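Local coordinates for protein alpha-tubulin N-acetyltransferase (Danio rerio, PDB 4H6U) that transfers an acetyl group from acetyl coenzyme A to alpha-tubulin, using a GNAT-type fold that holds the cofactor, at residues A[133-138]-A[166-171]; A[140-145]-A[150-155]; A[175-178]-A[182-185]. The protein carries 1 engineered substitution. All blocks are in the same frame, centred on the assembly; numbering follows the deposited sequence.

Interaction 1: residues A[133-138]-A[166-171]; sequences YGSELF and EKRYDL. With ACO (acetyl coenzyme *a), chain C.
Phe138 and Tyr169 meet as a T-shaped pair: the CD2 edge of Phe138 points at one face of the Tyr169 ring, with Phe138 CD2 3.4 Å from Tyr169 CZ and therefore off-centre, near the phenol end. The ring planes stand at 72° and the two side chains run past each other in opposite directions. A chi1 of -163° swings the phenyl away from the Phe138 amide and out to the tyrosine. Tyr169 OH lies 3.9 Å from Phe138 CB and hydrogen-bonds to Asp139. A leucine in place of Tyr169 would probably leave Asp139 without this hydroxyl and the Phe138 edge without an aromatic face to lean on.

One turn earlier on helix 133-145, Ser135 meets acetyl coenzyme A, which also reaches Lys167 and Arg168. Ser135 holds pyrophosphate oxygen O1A twice, through its backbone N at 2.9 Å and through OG at a very short 2.5 Å, while Gly134 N donates to O4A of the other phosphate. From the opposite segment, Arg168 lays one guanidinium face over ribose-linked O5B, its NH1 3.5 Å from that atom, and Lys167 NZ donates to O8A of the 3'-phosphate at 2.9 Å. The amides at the start of helix 133-145, with Gly132 and Arg130, form the pyrophosphate-binding turn characteristic of GNAT enzymes. Helix 133-145 thus faces the end of helix 159-168, with Phe164 against both aromatic rings, Tyr154 of strand 153-155 beside Phe138, and Leu137 turned to strand 75-81.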
loop_
_atom_site.group_PDB
_atom_site.type_symbol
_atom_site.label_atom_id
_atom_site.label_comp_id
_atom_site.label_asym_id
_atom_site.label_seq_id
_atom_site.Cartn_x
_atom_site.Cartn_y
_atom_site.Cartn_z
ATOM N N TYR A 133 21.047 6.849 -2.819
ATOM C CA TYR A 133 19.598 7.082 -2.788
ATOM C C TYR A 133 18.902 6.206 -1.741
ATOM O O TYR A 133 18.099 6.703 -0.953
ATOM C CB TYR A 133 18.993 6.863 -4.193
ATOM C CG TYR A 133 19.297 7.981 -5.154
ATOM C CD1 TYR A 133 18.977 9.285 -4.839
ATOM C CD2 TYR A 133 19.943 7.748 -6.348
ATOM C CE1 TYR A 133 19.262 10.309 -5.703
ATOM C CE2 TYR A 133 20.247 8.781 -7.212
ATOM C CZ TYR A 133 19.907 10.058 -6.877
ATOM O OH TYR A 133 20.178 11.108 -7.711
ATOM N N GLY A 134 19.252 4.928 -1.683
ATOM C CA GLY A 134 18.681 4.026 -0.674
ATOM C C GLY A 134 18.937 4.576 0.738
ATOM O O GLY A 134 18.021 4.707 1.564
ATOM N N SER A 135 20.199 4.913 1.009
ATOM C CA SER A 135 20.593 5.562 2.266
ATOM C C SER A 135 19.754 6.805 2.568
ATOM O O SER A 135 19.353 7.007 3.712
ATOM C CB SER A 135 22.074 5.970 2.212
ATOM O OG SER A 135 22.921 4.860 2.037
ATOM N N GLU A 136 19.517 7.659 1.563
ATOM C CA GLU A 136 18.723 8.859 1.809
ATOM C C GLU A 136 17.295 8.471 2.238
ATOM O O GLU A 136 16.788 9.016 3.196
ATOM C CB GLU A 136 18.712 9.802 0.588
ATOM C CG GLU A 136 18.161 11.164 0.936
ATOM C CD GLU A 136 18.217 12.186 -0.193
ATOM O OE1 GLU A 136 18.426 11.814 -1.367
ATOM O OE2 GLU A 136 17.965 13.373 0.099
ATOM N N LEU A 137 16.650 7.527 1.560
ATOM C CA LEU A 137 15.302 7.105 1.955
ATOM C C LEU A 137 15.238 6.479 3.331
ATOM O O LEU A 137 14.332 6.774 4.123
ATOM C CB LEU A 137 14.745 6.075 0.983
ATOM C CG LEU A 137 13.666 6.590 0.058
ATOM C CD1 LEU A 137 13.053 5.438 -0.705
ATOM C CD2 LEU A 137 12.577 7.359 0.827
ATOM N N PHE A 138 16.148 5.535 3.567
ATOM C CA PHE A 138 16.166 4.797 4.810
ATOM C C PHE A 138 16.404 5.804 5.955
ATOM O O PHE A 138 15.652 5.849 6.921
ATOM C CB PHE A 138 17.245 3.707 4.742
ATOM C CG PHE A 138 17.108 2.621 5.771
ATOM C CD1 PHE A 138 16.055 1.724 5.745
ATOM C CD2 PHE A 138 18.072 2.483 6.762
ATOM C CE1 PHE A 138 15.937 0.699 6.721
ATOM C CE2 PHE A 138 17.988 1.463 7.733
ATOM C CZ PHE A 138 16.901 0.571 7.703
ATOM N N GLU A 166 24.274 -4.482 6.436
ATOM C CA GLU A 166 25.526 -4.898 7.047
ATOM C C GLU A 166 26.634 -3.839 6.878
ATOM O O GLU A 166 27.357 -3.532 7.830
ATOM C CB GLU A 166 25.959 -6.269 6.476
ATOM C CG GLU A 166 24.838 -7.380 6.589
ATOM C CD GLU A 166 25.114 -8.680 5.804
ATOM O OE1 GLU A 166 25.742 -8.627 4.726
ATOM O OE2 GLU A 166 24.707 -9.760 6.267
ATOM N N LYS A 167 26.749 -3.283 5.670
ATOM C CA LYS A 167 27.826 -2.338 5.318
ATOM C C LYS A 167 27.555 -0.894 5.769
ATOM O O LYS A 167 28.460 -0.220 6.215
ATOM C CB LYS A 167 28.071 -2.389 3.817
ATOM C CG LYS A 167 28.631 -3.710 3.402
ATOM C CD LYS A 167 28.704 -3.919 1.903
ATOM C CE LYS A 167 30.040 -3.532 1.350
ATOM N NZ LYS A 167 30.212 -4.104 -0.008
ATOM N N ARG A 168 26.305 -0.433 5.694
ATOM C CA ARG A 168 26.016 0.972 5.988
ATOM C C ARG A 168 25.465 1.226 7.404
ATOM O O ARG A 168 25.614 2.336 7.931
ATOM C CB ARG A 168 25.080 1.538 4.923
ATOM C CG ARG A 168 25.695 1.534 3.513
ATOM C CD ARG A 168 26.672 2.732 3.318
ATOM N NE ARG A 168 27.396 2.610 2.054
ATOM C CZ ARG A 168 27.306 3.445 1.022
ATOM N NH1 ARG A 168 26.523 4.517 1.079
ATOM N NH2 ARG A 168 28.015 3.195 -0.083
ATOM N N TYR A 169 24.859 0.203 8.023
ATOM C CA TYR A 169 24.249 0.349 9.360
ATOM C C TYR A 169 24.844 -0.600 10.420
ATOM O O TYR A 169 24.344 -0.671 11.536
ATOM C CB TYR A 169 22.703 0.248 9.267
ATOM C CG TYR A 169 22.165 1.362 8.373
ATOM C CD1 TYR A 169 21.751 2.571 8.902
ATOM C CD2 TYR A 169 22.168 1.227 7.003
ATOM C CE1 TYR A 169 21.319 3.594 8.090
ATOM C CE2 TYR A 169 21.738 2.235 6.186
ATOM C CZ TYR A 169 21.321 3.419 6.725
ATOM O OH TYR A 169 20.900 4.422 5.876
ATOM N N ASP A 170 25.907 -1.327 10.063
ATOM C CA ASP A 170 26.573 -2.256 10.979
ATOM C C ASP A 170 25.653 -3.317 11.608
ATOM O O ASP A 170 25.864 -3.759 12.741
ATOM C CB ASP A 170 27.280 -1.471 12.065
ATOM C CG ASP A 170 28.385 -0.645 11.505
ATOM O OD1 ASP A 170 28.784 -0.964 10.362
ATOM O OD2 ASP A 170 28.838 0.317 12.172
ATOM N N LEU A 171 24.640 -3.711 10.863
ATOM C CA LEU A 171 23.733 -4.765 11.315
ATOM C C LEU A 171 24.271 -6.107 10.815
ATOM O O LEU A 171 23.993 -6.512 9.704
ATOM C CB LEU A 171 22.307 -4.511 10.813
ATOM C CG LEU A 171 21.588 -3.296 11.382
ATOM C CD1 LEU A 171 20.110 -3.388 11.081
ATOM C CD2 LEU A 171 21.801 -3.201 12.868
HETATM N N1A ACO C . 25.476 -5.594 -4.716
HETATM C C2A ACO C . 25.742 -5.545 -3.363
HETATM N N3A ACO C . 25.391 -4.600 -2.516
HETATM C C4A ACO C . 24.714 -3.513 -3.086
HETATM C C5A ACO C . 24.405 -3.416 -4.458
HETATM C C6A ACO C . 24.821 -4.531 -5.267
HETATM N N6A ACO C . 24.605 -4.623 -6.603
HETATM N N7A ACO C . 23.718 -2.186 -4.677
HETATM C C8A ACO C . 23.653 -1.557 -3.446
HETATM N N9A ACO C . 24.273 -2.366 -2.472
HETATM C C1B ACO C . 24.478 -2.188 -1.054
HETATM C C2B ACO C . 25.942 -2.270 -0.648
HETATM O O2B ACO C . 26.093 -2.494 0.726
HETATM C C3B ACO C . 26.326 -0.759 -0.953
HETATM O O3B ACO C . 27.400 -0.358 -0.332
HETATM P P3B ACO C . 28.931 -0.481 -1.340
HETATM O O7A ACO C . 29.827 0.117 -0.299
HETATM O O8A ACO C . 28.976 -1.980 -1.509
HETATM O O9A ACO C . 28.602 0.326 -2.556
HETATM C C4B ACO C . 25.111 -0.029 -0.455
HETATM O O4B ACO C . 23.979 -0.929 -0.665
HETATM C C5B ACO C . 24.977 1.291 -1.216
HETATM O O5B ACO C . 24.322 2.274 -0.508
HETATM P P1A ACO C . 23.139 3.133 -1.307
HETATM O O1A ACO C . 22.660 4.102 -0.288
HETATM O O2A ACO C . 23.628 3.543 -2.682
HETATM O O3A ACO C . 21.923 2.017 -1.512
HETATM P P2A ACO C . 21.075 1.924 -2.826
HETATM O O4A ACO C . 20.369 3.184 -3.192
HETATM O O5A ACO C . 21.634 1.048 -3.892
HETATM O O6A ACO C . 19.614 1.007 -2.211
HETATM C CBP ACO C . 18.739 -1.186 -2.131
HETATM C CCP ACO C . 19.773 -0.209 -1.584
HETATM C CDP ACO C . 18.870 -2.581 -1.501
HETATM C CEP ACO C . 17.300 -0.621 -1.918
HETATM C CAP ACO C . 19.003 -1.250 -3.670
HETATM O OAP ACO C . 20.279 -1.741 -4.026
HETATM C C9P ACO C . 17.830 -1.903 -4.458
HETATM O O9P ACO C . 16.827 -1.251 -4.630
HETATM N N8P ACO C . 17.670 -3.144 -4.977
HETATM C C7P ACO C . 18.496 -4.251 -5.024
HETATM C C6P ACO C . 17.660 -5.593 -5.320
HETATM C C5P ACO C . 16.246 -5.756 -4.636
HETATM O O5P ACO C . 15.327 -6.382 -5.189
HETATM N N4P ACO C . 16.028 -5.173 -3.342
HETATM C C3P ACO C . 14.745 -5.256 -2.519
HETATM C C2P ACO C . 14.843 -5.290 -0.934
HETATM S S1P ACO C . 14.054 -6.742 0.110
HETATM C C ACO C . 12.608 -6.034 0.907
HETATM O O ACO C . 12.148 -5.075 0.410
HETATM C CH3 ACO C . 12.531 -6.140 2.413
#

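Interaction 2: residues A[140-145]-A[150-155]; sequences FMLKHK and AQMAYD
Met141 sends CG anti to its backbone N (chi1 179°) and then bends at both later torsions, which carries its methyl toward Met152. Met152 starts differently: its CG sits between the backbone N and the carbonyl carbon (chi1 68°), the chain then runs extended, and a last bend turns its CE toward the helix. The two thioethers consequently meet tip to tip, Met141 CE lying 3.7 Å from Met152 CE. The same Met152 methyl is also 4.0 Å from the sulfur, Met141 SD, and so touches both SD and CE, the last two atoms of Met141.

Leu142, the next residue of the helix, gives the methionine a second surface. Its side chain crosses that of Met152 at about a right angle and touches with one branch, Leu142 CD2 standing 4.0 Å from Met152 CE. The Met152 methyl is therefore shared between two consecutive helix residues. The contact is apolar, and both methionines are buried. It spans backbones that stay well apart: the nearest CA atoms, those of Leu142 and Met152, are 9.9 Å from each other.

This is packing inside a beta-alpha-beta unit, in which helix 133-145 connects strand 117-124 to the parallel strand 153-155. Met152, just ahead of Ala153, also lies on Val119 of strand 117-124 and on Val147 of the connecting loop, while Met141 touches Tyr77 of strand 75-81, so the methionine pair forms part of the layer between helix and sheet.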
loop_
_atom_site.group_PDB
_atom_site.type_symbol
_atom_site.label_atom_id
_atom_site.label_comp_id
_atom_site.label_asym_id
_atom_site.label_seq_id
_atom_site.Cartn_x
_atom_site.Cartn_y
_atom_site.Cartn_z
ATOM N N PHE A 140 15.718 8.983 6.028
ATOM C CA PHE A 140 14.532 9.793 6.222
ATOM C C PHE A 140 13.467 9.043 7.052
ATOM O O PHE A 140 12.878 9.607 7.986
ATOM C CB PHE A 140 13.963 10.238 4.881
ATOM C CG PHE A 140 12.798 11.183 5.017
ATOM C CD1 PHE A 140 12.995 12.543 4.998
ATOM C CD2 PHE A 140 11.513 10.695 5.247
ATOM C CE1 PHE A 140 11.926 13.440 5.149
ATOM C CE2 PHE A 140 10.431 11.557 5.415
ATOM C CZ PHE A 140 10.632 12.943 5.377
ATOM N N MET A 141 13.259 7.770 6.748
ATOM C CA MET A 141 12.267 6.957 7.473
ATOM C C MET A 141 12.679 6.813 8.954
ATOM O O MET A 141 11.878 7.027 9.856
ATOM C CB MET A 141 12.110 5.588 6.794
ATOM C CG MET A 141 11.124 4.619 7.473
ATOM S SD MET A 141 11.895 3.626 8.782
ATOM C CE MET A 141 13.084 2.688 7.870
ATOM N N LEU A 142 13.938 6.469 9.209
ATOM C CA LEU A 142 14.417 6.328 10.579
ATOM C C LEU A 142 14.206 7.616 11.409
ATOM O O LEU A 142 13.724 7.552 12.546
ATOM C CB LEU A 142 15.902 5.938 10.588
ATOM C CG LEU A 142 16.264 4.616 9.883
ATOM C CD1 LEU A 142 17.779 4.461 9.752
ATOM C CD2 LEU A 142 15.653 3.395 10.558
ATOM N N LYS A 143 14.551 8.772 10.851
ATOM C CA LYS A 143 14.388 10.028 11.570
ATOM C C LYS A 143 12.904 10.241 11.917
ATOM O O LYS A 143 12.561 10.534 13.074
ATOM C CB LYS A 143 14.934 11.231 10.760
ATOM N N HIS A 144 12.035 10.061 10.926
ATOM C CA HIS A 144 10.630 10.457 11.045
ATOM C C HIS A 144 9.764 9.454 11.802
ATOM O O HIS A 144 8.823 9.860 12.493
ATOM C CB HIS A 144 10.078 10.768 9.673
ATOM C CG HIS A 144 10.514 12.104 9.162
ATOM N ND1 HIS A 144 9.746 13.240 9.317
ATOM C CD2 HIS A 144 11.674 12.508 8.582
ATOM C CE1 HIS A 144 10.393 14.275 8.811
ATOM N NE2 HIS A 144 11.565 13.858 8.354
ATOM N N LYS A 145 10.117 8.170 11.705
ATOM C CA LYS A 145 9.507 7.120 12.510
ATOM C C LYS A 145 10.165 6.988 13.878
ATOM O O LYS A 145 9.681 6.220 14.726
ATOM C CB LYS A 145 9.578 5.761 11.796
ATOM C CG LYS A 145 8.760 5.736 10.547
ATOM C CD LYS A 145 7.337 6.164 10.909
ATOM C CE LYS A 145 6.297 5.137 10.606
ATOM N NZ LYS A 145 5.095 5.488 11.445
ATOM N N ALA A 150 18.267 -1.386 14.351
ATOM C CA ALA A 150 18.240 -2.635 15.126
ATOM C C ALA A 150 16.905 -2.900 15.824
ATOM O O ALA A 150 16.628 -4.044 16.180
ATOM C CB ALA A 150 19.352 -2.652 16.127
ATOM N N GLN A 151 16.036 -1.893 15.934
ATOM C CA GLN A 151 14.740 -2.097 16.610
ATOM C C GLN A 151 13.635 -2.486 15.676
ATOM O O GLN A 151 12.506 -2.699 16.113
ATOM C CB GLN A 151 14.280 -0.816 17.322
ATOM C CG GLN A 151 15.216 -0.285 18.395
ATOM C CD GLN A 151 14.810 1.113 18.880
ATOM O OE1 GLN A 151 14.474 1.994 18.081
ATOM N NE2 GLN A 151 14.768 1.289 20.197
ATOM N N MET A 152 13.950 -2.641 14.399
ATOM C CA MET A 152 12.943 -3.077 13.448
ATOM C C MET A 152 13.213 -4.481 12.939
ATOM O O MET A 152 14.282 -5.028 13.144
ATOM C CB MET A 152 12.856 -2.113 12.281
ATOM C CG MET A 152 14.034 -2.107 11.416
ATOM S SD MET A 152 13.679 -1.075 9.975
ATOM C CE MET A 152 13.034 0.353 10.758
ATOM N N ALA A 153 12.199 -5.062 12.316
ATOM C CA ALA A 153 12.305 -6.353 11.654
ATOM C C ALA A 153 12.287 -6.197 10.120
ATOM O O ALA A 153 11.761 -5.220 9.586
ATOM C CB ALA A 153 11.152 -7.246 12.087
ATOM N N TYR A 154 12.909 -7.142 9.427
ATOM C CA TYR A 154 13.029 -7.043 7.987
ATOM C C TYR A 154 12.400 -8.263 7.322
ATOM O O TYR A 154 12.790 -9.406 7.557
ATOM C CB TYR A 154 14.501 -6.887 7.605
ATOM C CG TYR A 154 15.104 -5.640 8.214
ATOM C CD1 TYR A 154 15.087 -4.424 7.530
ATOM C CD2 TYR A 154 15.640 -5.658 9.505
ATOM C CE1 TYR A 154 15.639 -3.268 8.102
ATOM C CE2 TYR A 154 16.180 -4.515 10.083
ATOM C CZ TYR A 154 16.162 -3.315 9.383
ATOM O OH TYR A 154 16.710 -2.194 9.972
ATOM N N ASP A 155 11.383 -8.014 6.506
ATOM C CA ASP A 155 10.627 -9.095 5.896
ATOM C C ASP A 155 11.316 -9.611 4.614
ATOM O O ASP A 155 11.343 -8.929 3.591
ATOM C CB ASP A 155 9.260 -8.560 5.570
ATOM C CG ASP A 155 8.311 -9.609 5.098
ATOM O OD1 ASP A 155 8.700 -10.752 4.797
ATOM O OD2 ASP A 155 7.128 -9.266 5.053
#

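Interaction 3: residues A[175-178]-A[182-185]; sequences VPQV and VVFA
Val183 is where the two segments first join: its backbone N donates to a water at 3.1 Å, and that water donates a hydrogen bond to Val175 O at 2.8 Å, linking the two segments indirectly. The carbonyl of Val183 closes the direct link, accepting the amide of Val175 in a nearly straight bond (Val175 N to Val183 O 2.9 Å, 176° at the hydrogen). Its side chain sets CG2 between the backbone N and the carbonyl carbon, where that methyl meets Gln177 NE2 at 3.6 Å and the two side chains cross at about a right angle. The same NE2 bonds to Val175 O, from above the carbonyl plane, and to Leu105 O, so NE2 is held by two carbonyls while it also touches the valine methyl.

At Phe184 the backbone takes over: Val175 CG2 lies 3.9 Å from Phe184 C, and the ring leads off toward Tyr154. Val175 CG2 also lies 3.8 Å from Ala185 CA.

The segments run antiparallel in a chain reversal beside strand 181-182, an edge strand of the main sheet within this chain. Val183 packs on Ala153 of neighbouring strand 153-155, and Val175 lies against Phe188.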
loop_
_atom_site.group_PDB
_atom_site.type_symbol
_atom_site.label_atom_id
_atom_site.label_comp_id
_atom_site.label_asym_id
_atom_site.label_seq_id
_atom_site.Cartn_x
_atom_site.Cartn_y
_atom_site.Cartn_z
ATOM N N VAL A 175 19.573 -12.835 14.676
ATOM C CA VAL A 175 19.033 -13.785 15.607
ATOM C C VAL A 175 18.090 -14.657 14.825
ATOM O O VAL A 175 17.026 -14.206 14.394
ATOM C CB VAL A 175 18.298 -13.107 16.724
ATOM C CG1 VAL A 175 17.797 -14.139 17.707
ATOM C CG2 VAL A 175 19.215 -12.089 17.414
ATOM N N PRO A 176 18.492 -15.914 14.620
ATOM C CA PRO A 176 17.782 -16.826 13.716
ATOM C C PRO A 176 16.323 -16.913 14.045
ATOM O O PRO A 176 15.950 -16.952 15.207
ATOM C CB PRO A 176 18.461 -18.172 13.952
ATOM C CG PRO A 176 19.797 -17.835 14.505
ATOM C CD PRO A 176 19.620 -16.573 15.297
ATOM N N GLN A 177 15.514 -16.872 13.002
ATOM C CA GLN A 177 14.069 -16.978 13.100
ATOM C C GLN A 177 13.583 -18.078 12.195
ATOM O O GLN A 177 14.333 -18.581 11.373
ATOM C CB GLN A 177 13.423 -15.666 12.670
ATOM C CG GLN A 177 13.876 -14.503 13.462
ATOM C CD GLN A 177 13.519 -14.653 14.917
ATOM O OE1 GLN A 177 12.441 -15.148 15.246
ATOM N NE2 GLN A 177 14.393 -14.178 15.800
ATOM N N VAL A 178 12.322 -18.456 12.330
ATOM C CA VAL A 178 11.745 -19.436 11.412
ATOM C C VAL A 178 10.568 -18.845 10.649
ATOM O O VAL A 178 9.930 -19.526 9.870
ATOM C CB VAL A 178 11.274 -20.709 12.141
ATOM C CG1 VAL A 178 12.466 -21.434 12.736
ATOM C CG2 VAL A 178 10.208 -20.353 13.213
ATOM N N VAL A 182 13.811 -11.033 9.470
ATOM C CA VAL A 182 15.139 -10.930 10.000
ATOM C C VAL A 182 15.189 -9.824 11.076
ATOM O O VAL A 182 14.627 -8.732 10.914
ATOM C CB VAL A 182 16.137 -10.636 8.889
ATOM C CG1 VAL A 182 17.510 -10.349 9.484
ATOM C CG2 VAL A 182 16.192 -11.800 7.943
ATOM N N VAL A 183 15.812 -10.162 12.191
ATOM C CA VAL A 183 16.030 -9.240 13.271
ATOM C C VAL A 183 17.439 -9.437 13.794
ATOM O O VAL A 183 17.993 -10.537 13.734
ATOM C CB VAL A 183 15.025 -9.421 14.427
ATOM C CG1 VAL A 183 13.620 -9.236 13.937
ATOM C CG2 VAL A 183 15.209 -10.752 15.062
ATOM N N PHE A 184 18.036 -8.348 14.267
ATOM C CA PHE A 184 19.411 -8.413 14.721
ATOM C C PHE A 184 19.528 -8.333 16.243
ATOM O O PHE A 184 18.573 -7.995 16.935
ATOM C CB PHE A 184 20.235 -7.337 14.044
ATOM C CG PHE A 184 20.302 -7.473 12.543
ATOM C CD1 PHE A 184 21.374 -8.111 11.931
ATOM C CD2 PHE A 184 19.259 -6.985 11.753
ATOM C CE1 PHE A 184 21.451 -8.230 10.526
ATOM C CE2 PHE A 184 19.313 -7.059 10.365
ATOM C CZ PHE A 184 20.432 -7.694 9.729
ATOM N N ALA A 185 20.718 -8.634 16.743
ATOM C CA ALA A 185 20.945 -8.762 18.178
ATOM C C ALA A 185 20.379 -7.564 18.959
ATOM O O ALA A 185 19.672 -7.755 19.951
ATOM C CB ALA A 185 22.425 -8.949 18.457
HETATM O O HOH W 1 17.028 -12.973 11.916
#

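The three contacts lie in the C-terminal part of the fold. Interaction 1 grips the pyrophosphate and 3'-phosphate of acetyl coenzyme A; interaction 2, nested within the chain loop that interaction 1 closes, shares helix 133-145 with it, the two centres about 11 Å apart. Asp155 of interaction 2 touches the cofactor, while the Met152 side chain is about 9 Å from it. Tyr154 joins the two contacts, its OH 3.6 Å from Phe138 CZ, and Tyr169 CE1 lies 4.0 Å from Leu142 CD1. Interaction 3 is coupled to interaction 2 through Val182 N and Tyr154 O, 2.7 Å apart, a probable hydrogen bond. Phe184 reaches back to Leu171 of interaction 1, its side chain about 10 Å from the cofactor.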